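Local atomic coordinates of subclass B3 metallo-beta-lactamase (Sphingobium indicum, PDB entry 7LUU), a protein that probably hydrolyses beta-lactam antibiotics, using two zinc ions, as a metallo-beta-lactamase of subclass B3. Residues T83-V88 / I187-I192; L226-S230 / L293-R297; F248-Y252 / S290-L294. All coordinates share one frame; numbering follows the deposited sequence.

Interaction 1: T83-V88 / I187-I192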
# COMPACT_ATOMS: atom_id res chain seq x y z
N THR A 83 -15.51 9.73 3.17
CA THR A 83 -16.06 9.24 4.43
C THR A 83 -17.30 10.00 4.89
O THR A 83 -17.93 9.59 5.86
CB THR A 83 -15.02 9.35 5.55
OG1 THR A 83 -14.89 10.75 5.86
CG2 THR A 83 -13.60 8.83 5.09
N GLY A 84 -17.62 11.10 4.24
CA GLY A 84 -18.67 12.00 4.67
C GLY A 84 -18.17 13.11 5.57
O GLY A 84 -18.88 14.11 5.76
N ALA A 85 -16.95 12.99 6.08
CA ALA A 85 -16.28 13.99 6.92
C ALA A 85 -14.83 14.15 6.49
O ALA A 85 -13.93 14.41 7.29
CB ALA A 85 -16.33 13.62 8.39
N GLY A 86 -14.60 14.08 5.19
CA GLY A 86 -13.26 14.19 4.65
C GLY A 86 -12.92 12.95 3.85
O GLY A 86 -13.62 11.94 3.87
N LEU A 87 -11.80 13.06 3.16
CA LEU A 87 -11.37 12.01 2.23
C LEU A 87 -10.15 11.31 2.81
O LEU A 87 -9.35 11.92 3.53
CB LEU A 87 -11.04 12.57 0.84
CG LEU A 87 -12.17 13.49 0.27
CD1 LEU A 87 -11.66 14.12 -1.00
CD2 LEU A 87 -13.43 12.68 -0.06
N VAL A 88 -9.99 10.05 2.43
CA VAL A 88 -8.79 9.28 2.82
C VAL A 88 -8.16 8.72 1.55
O VAL A 88 -8.85 8.08 0.75
CB VAL A 88 -9.19 8.10 3.74
CG1 VAL A 88 -8.00 7.29 4.06
CG2 VAL A 88 -9.80 8.62 5.05
N ILE A 187 -13.66 7.87 10.91
CA ILE A 187 -13.76 9.22 10.35
C ILE A 187 -15.05 9.29 9.55
O ILE A 187 -15.34 8.39 8.74
CB ILE A 187 -12.54 9.56 9.51
CG1 ILE A 187 -12.87 10.77 8.63
CG2 ILE A 187 -12.06 8.36 8.71
CD1 ILE A 187 -11.61 11.40 8.00
N GLY A 188 -15.87 10.29 9.85
CA GLY A 188 -17.14 10.40 9.16
C GLY A 188 -17.93 9.14 9.47
O GLY A 188 -18.02 8.72 10.64
N ARG A 189 -18.51 8.54 8.45
CA ARG A 189 -19.26 7.33 8.72
C ARG A 189 -18.44 6.08 8.48
O ARG A 189 -18.99 4.98 8.66
CB ARG A 189 -20.54 7.27 7.86
CG ARG A 189 -20.27 7.22 6.38
CD ARG A 189 -21.53 6.81 5.60
NE ARG A 189 -22.70 7.64 5.87
CZ ARG A 189 -23.81 7.20 6.47
NH1 ARG A 189 -24.83 8.02 6.69
NH2 ARG A 189 -23.89 5.93 6.87
N ALA A 190 -17.14 6.22 8.14
CA ALA A 190 -16.26 5.13 7.76
C ALA A 190 -15.44 4.64 8.95
O ALA A 190 -15.18 5.39 9.89
CB ALA A 190 -15.29 5.55 6.66
N SER A 191 -15.07 3.36 8.91
CA SER A 191 -14.28 2.70 9.95
C SER A 191 -13.24 1.89 9.22
O SER A 191 -13.57 0.91 8.54
CB SER A 191 -15.11 1.77 10.84
OG SER A 191 -16.05 2.58 11.52
N ILE A 192 -11.97 2.27 9.36
CA ILE A 192 -10.91 1.58 8.61
C ILE A 192 -10.02 0.83 9.59
O ILE A 192 -9.43 1.44 10.48
CB ILE A 192 -10.09 2.61 7.81
CG1 ILE A 192 -11.07 3.38 6.86
CG2 ILE A 192 -9.01 1.89 7.00
CD1 ILE A 192 -10.45 4.74 6.38
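Thr-83 and Ile-187 form the dense part of this contact, their side chains crossing at about a right angle. OG1 of Thr-83 lies 3.4 Å from CG1 of Ile-187, and its CG2 packs on CG2 of the same isoleucine and on CB of Ala-190. The position of OG1, between its own backbone N and carbonyl carbon (chi1 72°), also lets it work within its own loop. OG1 of Thr-83 accepts from Ala-85 N in an ST turn and donates to Gly-86 O at 2.6 Å, 29° out of the carbonyl plane; since Thr-83 N donates to that oxygen too, Gly-86 O is gripped twice. Deeper in, CG2 of Val-88 and CD1 of Ile-192 meet tip to tip, 4.2 Å apart, on the side where Leu-119 of strand 115-119 touches both residues. Two hairpin connections are brought together, one joining strands 79-82 and 87-90, the other a type II' turn from Ile-187 to Ala-190, and each belongs to a different sheet of the metallo-beta-lactamase alpha-beta/beta-alpha sandwich. Toward solvent, contact passes to the backbone. Arg-189 N donates to Thr-83 O at 2.9 Å with a nearly straight N-H...O angle of 169°, while CA of Gly-188 adds a CA-H...O contact to the same oxygen. Gly-188, with no side chain on the facing side, lets CB of exposed Ala-85 come to 3.4 Å from its CA, tighter than usual for two carbons. Past this point the arginine gives little more than CG, laid against Thr-83 O.

Interaction 2: L226-S230 / L293-R297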
# COMPACT_ATOMS: atom_id res chain seq x y z
N LEU A 226 2.71 -8.68 -0.73
CA LEU A 226 3.29 -9.82 -0.04
C LEU A 226 4.38 -10.47 -0.89
O LEU A 226 4.60 -11.67 -0.80
CB LEU A 226 2.19 -10.85 0.30
CG LEU A 226 1.09 -10.37 1.29
CD1 LEU A 226 -0.03 -11.44 1.46
CD2 LEU A 226 1.67 -9.98 2.67
N ASN A 227 5.09 -9.70 -1.74
CA ASN A 227 6.02 -10.37 -2.67
C ASN A 227 7.36 -10.57 -1.97
O ASN A 227 7.95 -9.60 -1.47
CB ASN A 227 6.21 -9.54 -3.91
CG ASN A 227 4.96 -9.45 -4.68
OD1 ASN A 227 4.17 -10.42 -4.70
ND2 ASN A 227 4.74 -8.31 -5.30
N PRO A 228 7.86 -11.77 -1.90
CA PRO A 228 9.15 -11.99 -1.26
C PRO A 228 10.27 -11.65 -2.23
O PRO A 228 10.80 -12.52 -2.92
CB PRO A 228 9.13 -13.49 -0.87
CG PRO A 228 8.20 -14.11 -1.89
CD PRO A 228 7.17 -13.00 -2.34
N VAL A 229 10.66 -10.40 -2.25
CA VAL A 229 11.77 -9.97 -3.10
C VAL A 229 12.81 -9.28 -2.25
O VAL A 229 12.55 -8.83 -1.12
CB VAL A 229 11.28 -9.09 -4.25
CG1 VAL A 229 10.46 -9.93 -5.19
CG2 VAL A 229 10.49 -7.97 -3.70
N SER A 230 14.03 -9.29 -2.75
CA SER A 230 15.12 -8.79 -1.95
C SER A 230 16.25 -8.34 -2.86
O SER A 230 16.23 -8.57 -4.08
CB SER A 230 15.63 -9.88 -0.98
OG SER A 230 16.42 -10.76 -1.72
N LEU A 293 5.28 -18.27 -3.85
CA LEU A 293 6.50 -17.56 -4.20
C LEU A 293 7.55 -17.69 -3.09
O LEU A 293 8.75 -17.83 -3.40
CB LEU A 293 6.23 -16.08 -4.45
CG LEU A 293 5.44 -15.82 -5.75
CD1 LEU A 293 4.98 -14.37 -5.67
CD2 LEU A 293 6.25 -16.05 -6.99
N LEU A 294 7.12 -17.58 -1.83
CA LEU A 294 8.05 -17.71 -0.69
C LEU A 294 8.65 -19.10 -0.66
O LEU A 294 9.87 -19.27 -0.52
CB LEU A 294 7.32 -17.42 0.63
CG LEU A 294 8.23 -17.51 1.87
CD1 LEU A 294 9.40 -16.52 1.84
CD2 LEU A 294 7.35 -17.17 3.11
N ALA A 295 7.81 -20.12 -0.84
CA ALA A 295 8.34 -21.48 -0.82
C ALA A 295 9.40 -21.66 -1.89
O ALA A 295 10.41 -22.37 -1.69
CB ALA A 295 7.19 -22.49 -1.04
N LYS A 296 9.12 -21.12 -3.08
CA LYS A 296 10.09 -21.24 -4.17
C LYS A 296 11.39 -20.52 -3.82
O LYS A 296 12.49 -21.03 -4.09
CB LYS A 296 9.47 -20.71 -5.46
CG LYS A 296 10.34 -20.85 -6.66
CD LYS A 296 9.79 -20.07 -7.87
CE LYS A 296 9.95 -20.89 -9.16
NZ LYS A 296 10.64 -20.08 -10.22
N ARG A 297 11.28 -19.34 -3.20
CA ARG A 297 12.45 -18.57 -2.83
C ARG A 297 13.27 -19.30 -1.76
O ARG A 297 14.50 -19.39 -1.88
CB ARG A 297 12.03 -17.17 -2.36
CG ARG A 297 13.17 -16.37 -1.73
CD ARG A 297 14.31 -16.14 -2.69
NE ARG A 297 15.42 -15.47 -1.97
CZ ARG A 297 15.75 -14.18 -2.11
NH1 ARG A 297 15.12 -13.38 -3.00
NH2 ARG A 297 16.75 -13.70 -1.35
O HOH W 1 12.64 -13.65 -4.62
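Arg-297 holds Ser-230 end-on, with NH1 and NH2 both directed at a single hydroxyl oxygen. NH2 of Arg-297 donates to Ser-230 OG at 3.0 Å and NH1 of Arg-297 to the same OG at 3.2 Å; the N-H...O angles, 148° and 137°, are bent, as expected when one acceptor is shared by two neighbouring nitrogens. OG sits at the guanidinium edge, close to its plane. A water lies in this plane too, accepting from NH1 of Arg-297 and donating to Pro-228 O at 2.7 Å, which ties the loop carbonyl to the helix indirectly. With Glu-301 forming a salt bridge to NE, the guanidinium is held along its edge from several directions and its rotation should be well fixed. The arginine leaves the helix with CG anti to the backbone N (chi1 170°) and bends at chi2, carrying its charged end alongside the loop.

Inward from this polar end, the ring of Pro-228 rests on the helix. CG of Pro-228 reaches 3.6 Å from Leu-294 N and 3.8 Å from CB of Leu-293, the proline and Leu-293 side chains crossing at about a right angle, while CB faces CD1 of Leu-294. Farther along, in one of its two conformers, Asn-227 lies beside Leu-293, pointing the same way, and its amide there has Arg-289 and Asn-270 among its polar partners. Pro-228 is the centre of an inverse gamma turn, whose bend presents the ring to the helix. Just before it, Asn-227 O accepts from ND1 of the zinc ligand His-200, placing this segment in the second shell of the dinuclear zinc site typical of metallo-beta-lactamases.

Interaction 3: F248-Y252 / S290-L294; sequences FEASY and SRRLL
Tyr-252 meets Arg-291 over a ring face and Ser-290 at the ring edge, standing between two helices that run nearly antiparallel (159° between the axes of their short segments). With CG beside the backbone N and anti to the carbonyl carbon (chi1 -58°), the ring projects toward helix 282-300. Over one face lies CB of Arg-291, 4.2 Å from the ring centroid of Tyr-252 in a CH-pi contact displaced toward the rim; over the centre of the opposite face lies Phe-248 O, one turn earlier in the tyrosine's own helix. Ser-290 OG lies at the ring edge, near its plane, and accepts from Tyr-252 OH at 2.8 Å; that serine oxygen is also hydrogen-bonded to Leu-226 O.

Beyond CB, Arg-291 bends at chi3 and folds back along the tyrosine. CD2 of Tyr-252 sits over the centre of one guanidinium face, 3.6 Å from CZ of Arg-291, while NH1 of Arg-291 reaches 3.3 Å from CB of Tyr-252. The two planes are 55° apart, so this is an inclined approach and not a parallel stack. At the edge of the ring, Leu-294 inserts CD2 between the aromatic residues, 3.7 Å from CB of Phe-248 and 3.6 Å from OH of Tyr-252. The side chain of Phe-248 lies about 5 Å from that of the zinc ligand His-200, so this helix pair, in the C-terminal part of the metallo-beta-lactamase fold, backs the metal site.

Packing of helix 242-257 on helix 282-300 combines aromatic and aliphatic contacts with a short polar chain, Tyr-252 OH to Ser-290 OG to Leu-226 O. A phenol and a hydroxyl buried between the helices find partners in each other and in a loop carbonyl, while the arginine contributes mainly its aliphatic stem and a flat guanidinium face.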
# COMPACT_ATOMS: atom_id res chain seq x y z
N PHE A 248 5.67 -13.29 7.24
CA PHE A 248 4.85 -13.80 6.14
C PHE A 248 3.80 -14.79 6.64
O PHE A 248 2.65 -14.76 6.18
CB PHE A 248 5.73 -14.50 5.09
CG PHE A 248 6.25 -13.58 4.00
CD1 PHE A 248 5.39 -12.92 3.14
CD2 PHE A 248 7.65 -13.35 3.88
CE1 PHE A 248 5.90 -12.04 2.13
CE2 PHE A 248 8.14 -12.45 2.92
CZ PHE A 248 7.29 -11.86 2.04
N GLU A 249 4.19 -15.66 7.58
CA GLU A 249 3.22 -16.65 8.07
C GLU A 249 2.05 -15.95 8.74
O GLU A 249 0.90 -16.33 8.52
CB GLU A 249 3.91 -17.63 9.02
CG GLU A 249 5.01 -18.41 8.34
CD GLU A 249 5.97 -19.16 9.31
OE1 GLU A 249 5.80 -19.11 10.55
OE2 GLU A 249 6.91 -19.80 8.78
N ALA A 250 2.33 -14.89 9.51
CA ALA A 250 1.24 -14.16 10.17
C ALA A 250 0.37 -13.45 9.15
O ALA A 250 -0.87 -13.43 9.27
CB ALA A 250 1.82 -13.12 11.13
N SER A 251 0.99 -12.94 8.09
CA SER A 251 0.23 -12.30 7.02
C SER A 251 -0.71 -13.28 6.34
O SER A 251 -1.85 -12.90 5.99
CB SER A 251 1.18 -11.73 5.99
OG SER A 251 1.86 -10.61 6.56
N TYR A 252 -0.26 -14.50 6.08
CA TYR A 252 -1.12 -15.46 5.40
C TYR A 252 -2.32 -15.79 6.27
O TYR A 252 -3.45 -15.90 5.76
CB TYR A 252 -0.34 -16.73 5.05
CG TYR A 252 0.85 -16.47 4.20
CD1 TYR A 252 0.88 -15.40 3.33
CD2 TYR A 252 1.98 -17.33 4.29
CE1 TYR A 252 2.00 -15.15 2.55
CE2 TYR A 252 3.11 -17.11 3.50
CZ TYR A 252 3.10 -16.02 2.60
OH TYR A 252 4.23 -15.80 1.83
N SER A 290 1.41 -15.64 -2.69
CA SER A 290 2.62 -15.25 -1.97
C SER A 290 3.28 -16.47 -1.34
O SER A 290 4.50 -16.64 -1.43
CB SER A 290 2.27 -14.23 -0.89
OG SER A 290 3.43 -13.96 -0.10
N ARG A 291 2.48 -17.32 -0.69
CA ARG A 291 3.06 -18.51 -0.06
C ARG A 291 3.84 -19.31 -1.07
O ARG A 291 4.94 -19.81 -0.75
CB ARG A 291 1.97 -19.35 0.59
CG ARG A 291 2.55 -20.48 1.46
CD ARG A 291 1.41 -21.42 1.87
NE ARG A 291 0.37 -20.77 2.69
CZ ARG A 291 0.43 -20.59 4.01
NH1 ARG A 291 -0.61 -20.02 4.64
NH2 ARG A 291 1.52 -20.95 4.71
N ARG A 292 3.28 -19.49 -2.28
CA ARG A 292 3.98 -20.27 -3.30
C ARG A 292 5.29 -19.60 -3.72
O ARG A 292 6.30 -20.28 -3.92
CB ARG A 292 3.10 -20.49 -4.53
CG ARG A 292 1.88 -21.41 -4.23
CD ARG A 292 1.13 -21.84 -5.55
NE ARG A 292 1.00 -20.72 -6.51
CZ ARG A 292 -0.06 -19.90 -6.62
NH1 ARG A 292 -1.14 -20.09 -5.86
NH2 ARG A 292 -0.02 -18.90 -7.51
N LEU A 293 5.28 -18.27 -3.85
CA LEU A 293 6.50 -17.56 -4.20
C LEU A 293 7.55 -17.69 -3.09
O LEU A 293 8.75 -17.83 -3.40
CB LEU A 293 6.23 -16.08 -4.45
CG LEU A 293 5.44 -15.82 -5.75
CD1 LEU A 293 4.98 -14.37 -5.67
CD2 LEU A 293 6.25 -16.05 -6.99
N LEU A 294 7.12 -17.58 -1.83
CA LEU A 294 8.05 -17.71 -0.69
C LEU A 294 8.65 -19.10 -0.66
O LEU A 294 9.87 -19.27 -0.52
CB LEU A 294 7.32 -17.42 0.63
CG LEU A 294 8.23 -17.51 1.87
CD1 LEU A 294 9.40 -16.52 1.84
CD2 LEU A 294 7.35 -17.17 3.11

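From the N terminus, interaction 1 is the first to close, spanning 98 intervening residues and joining hairpin turns of the two sheets of the sandwich. Interactions 2 and 3 both lie in series after it, about 17 Å and 16 Å away between nearest atoms. Segment 226-230 opens interaction 2 after strand 216-223; segment 248-252 opens interaction 3 on helix 242-257. Interaction 3 falls within the span of interaction 2, their closing ends overlapping on helix 282-300 at Leu-293 and Leu-294. That late helix packs against both the loop near the zinc site and the preceding helix. The two contacts also touch directly, CA of Pro-228 packing against CZ of Phe-248 at 3.8 Å.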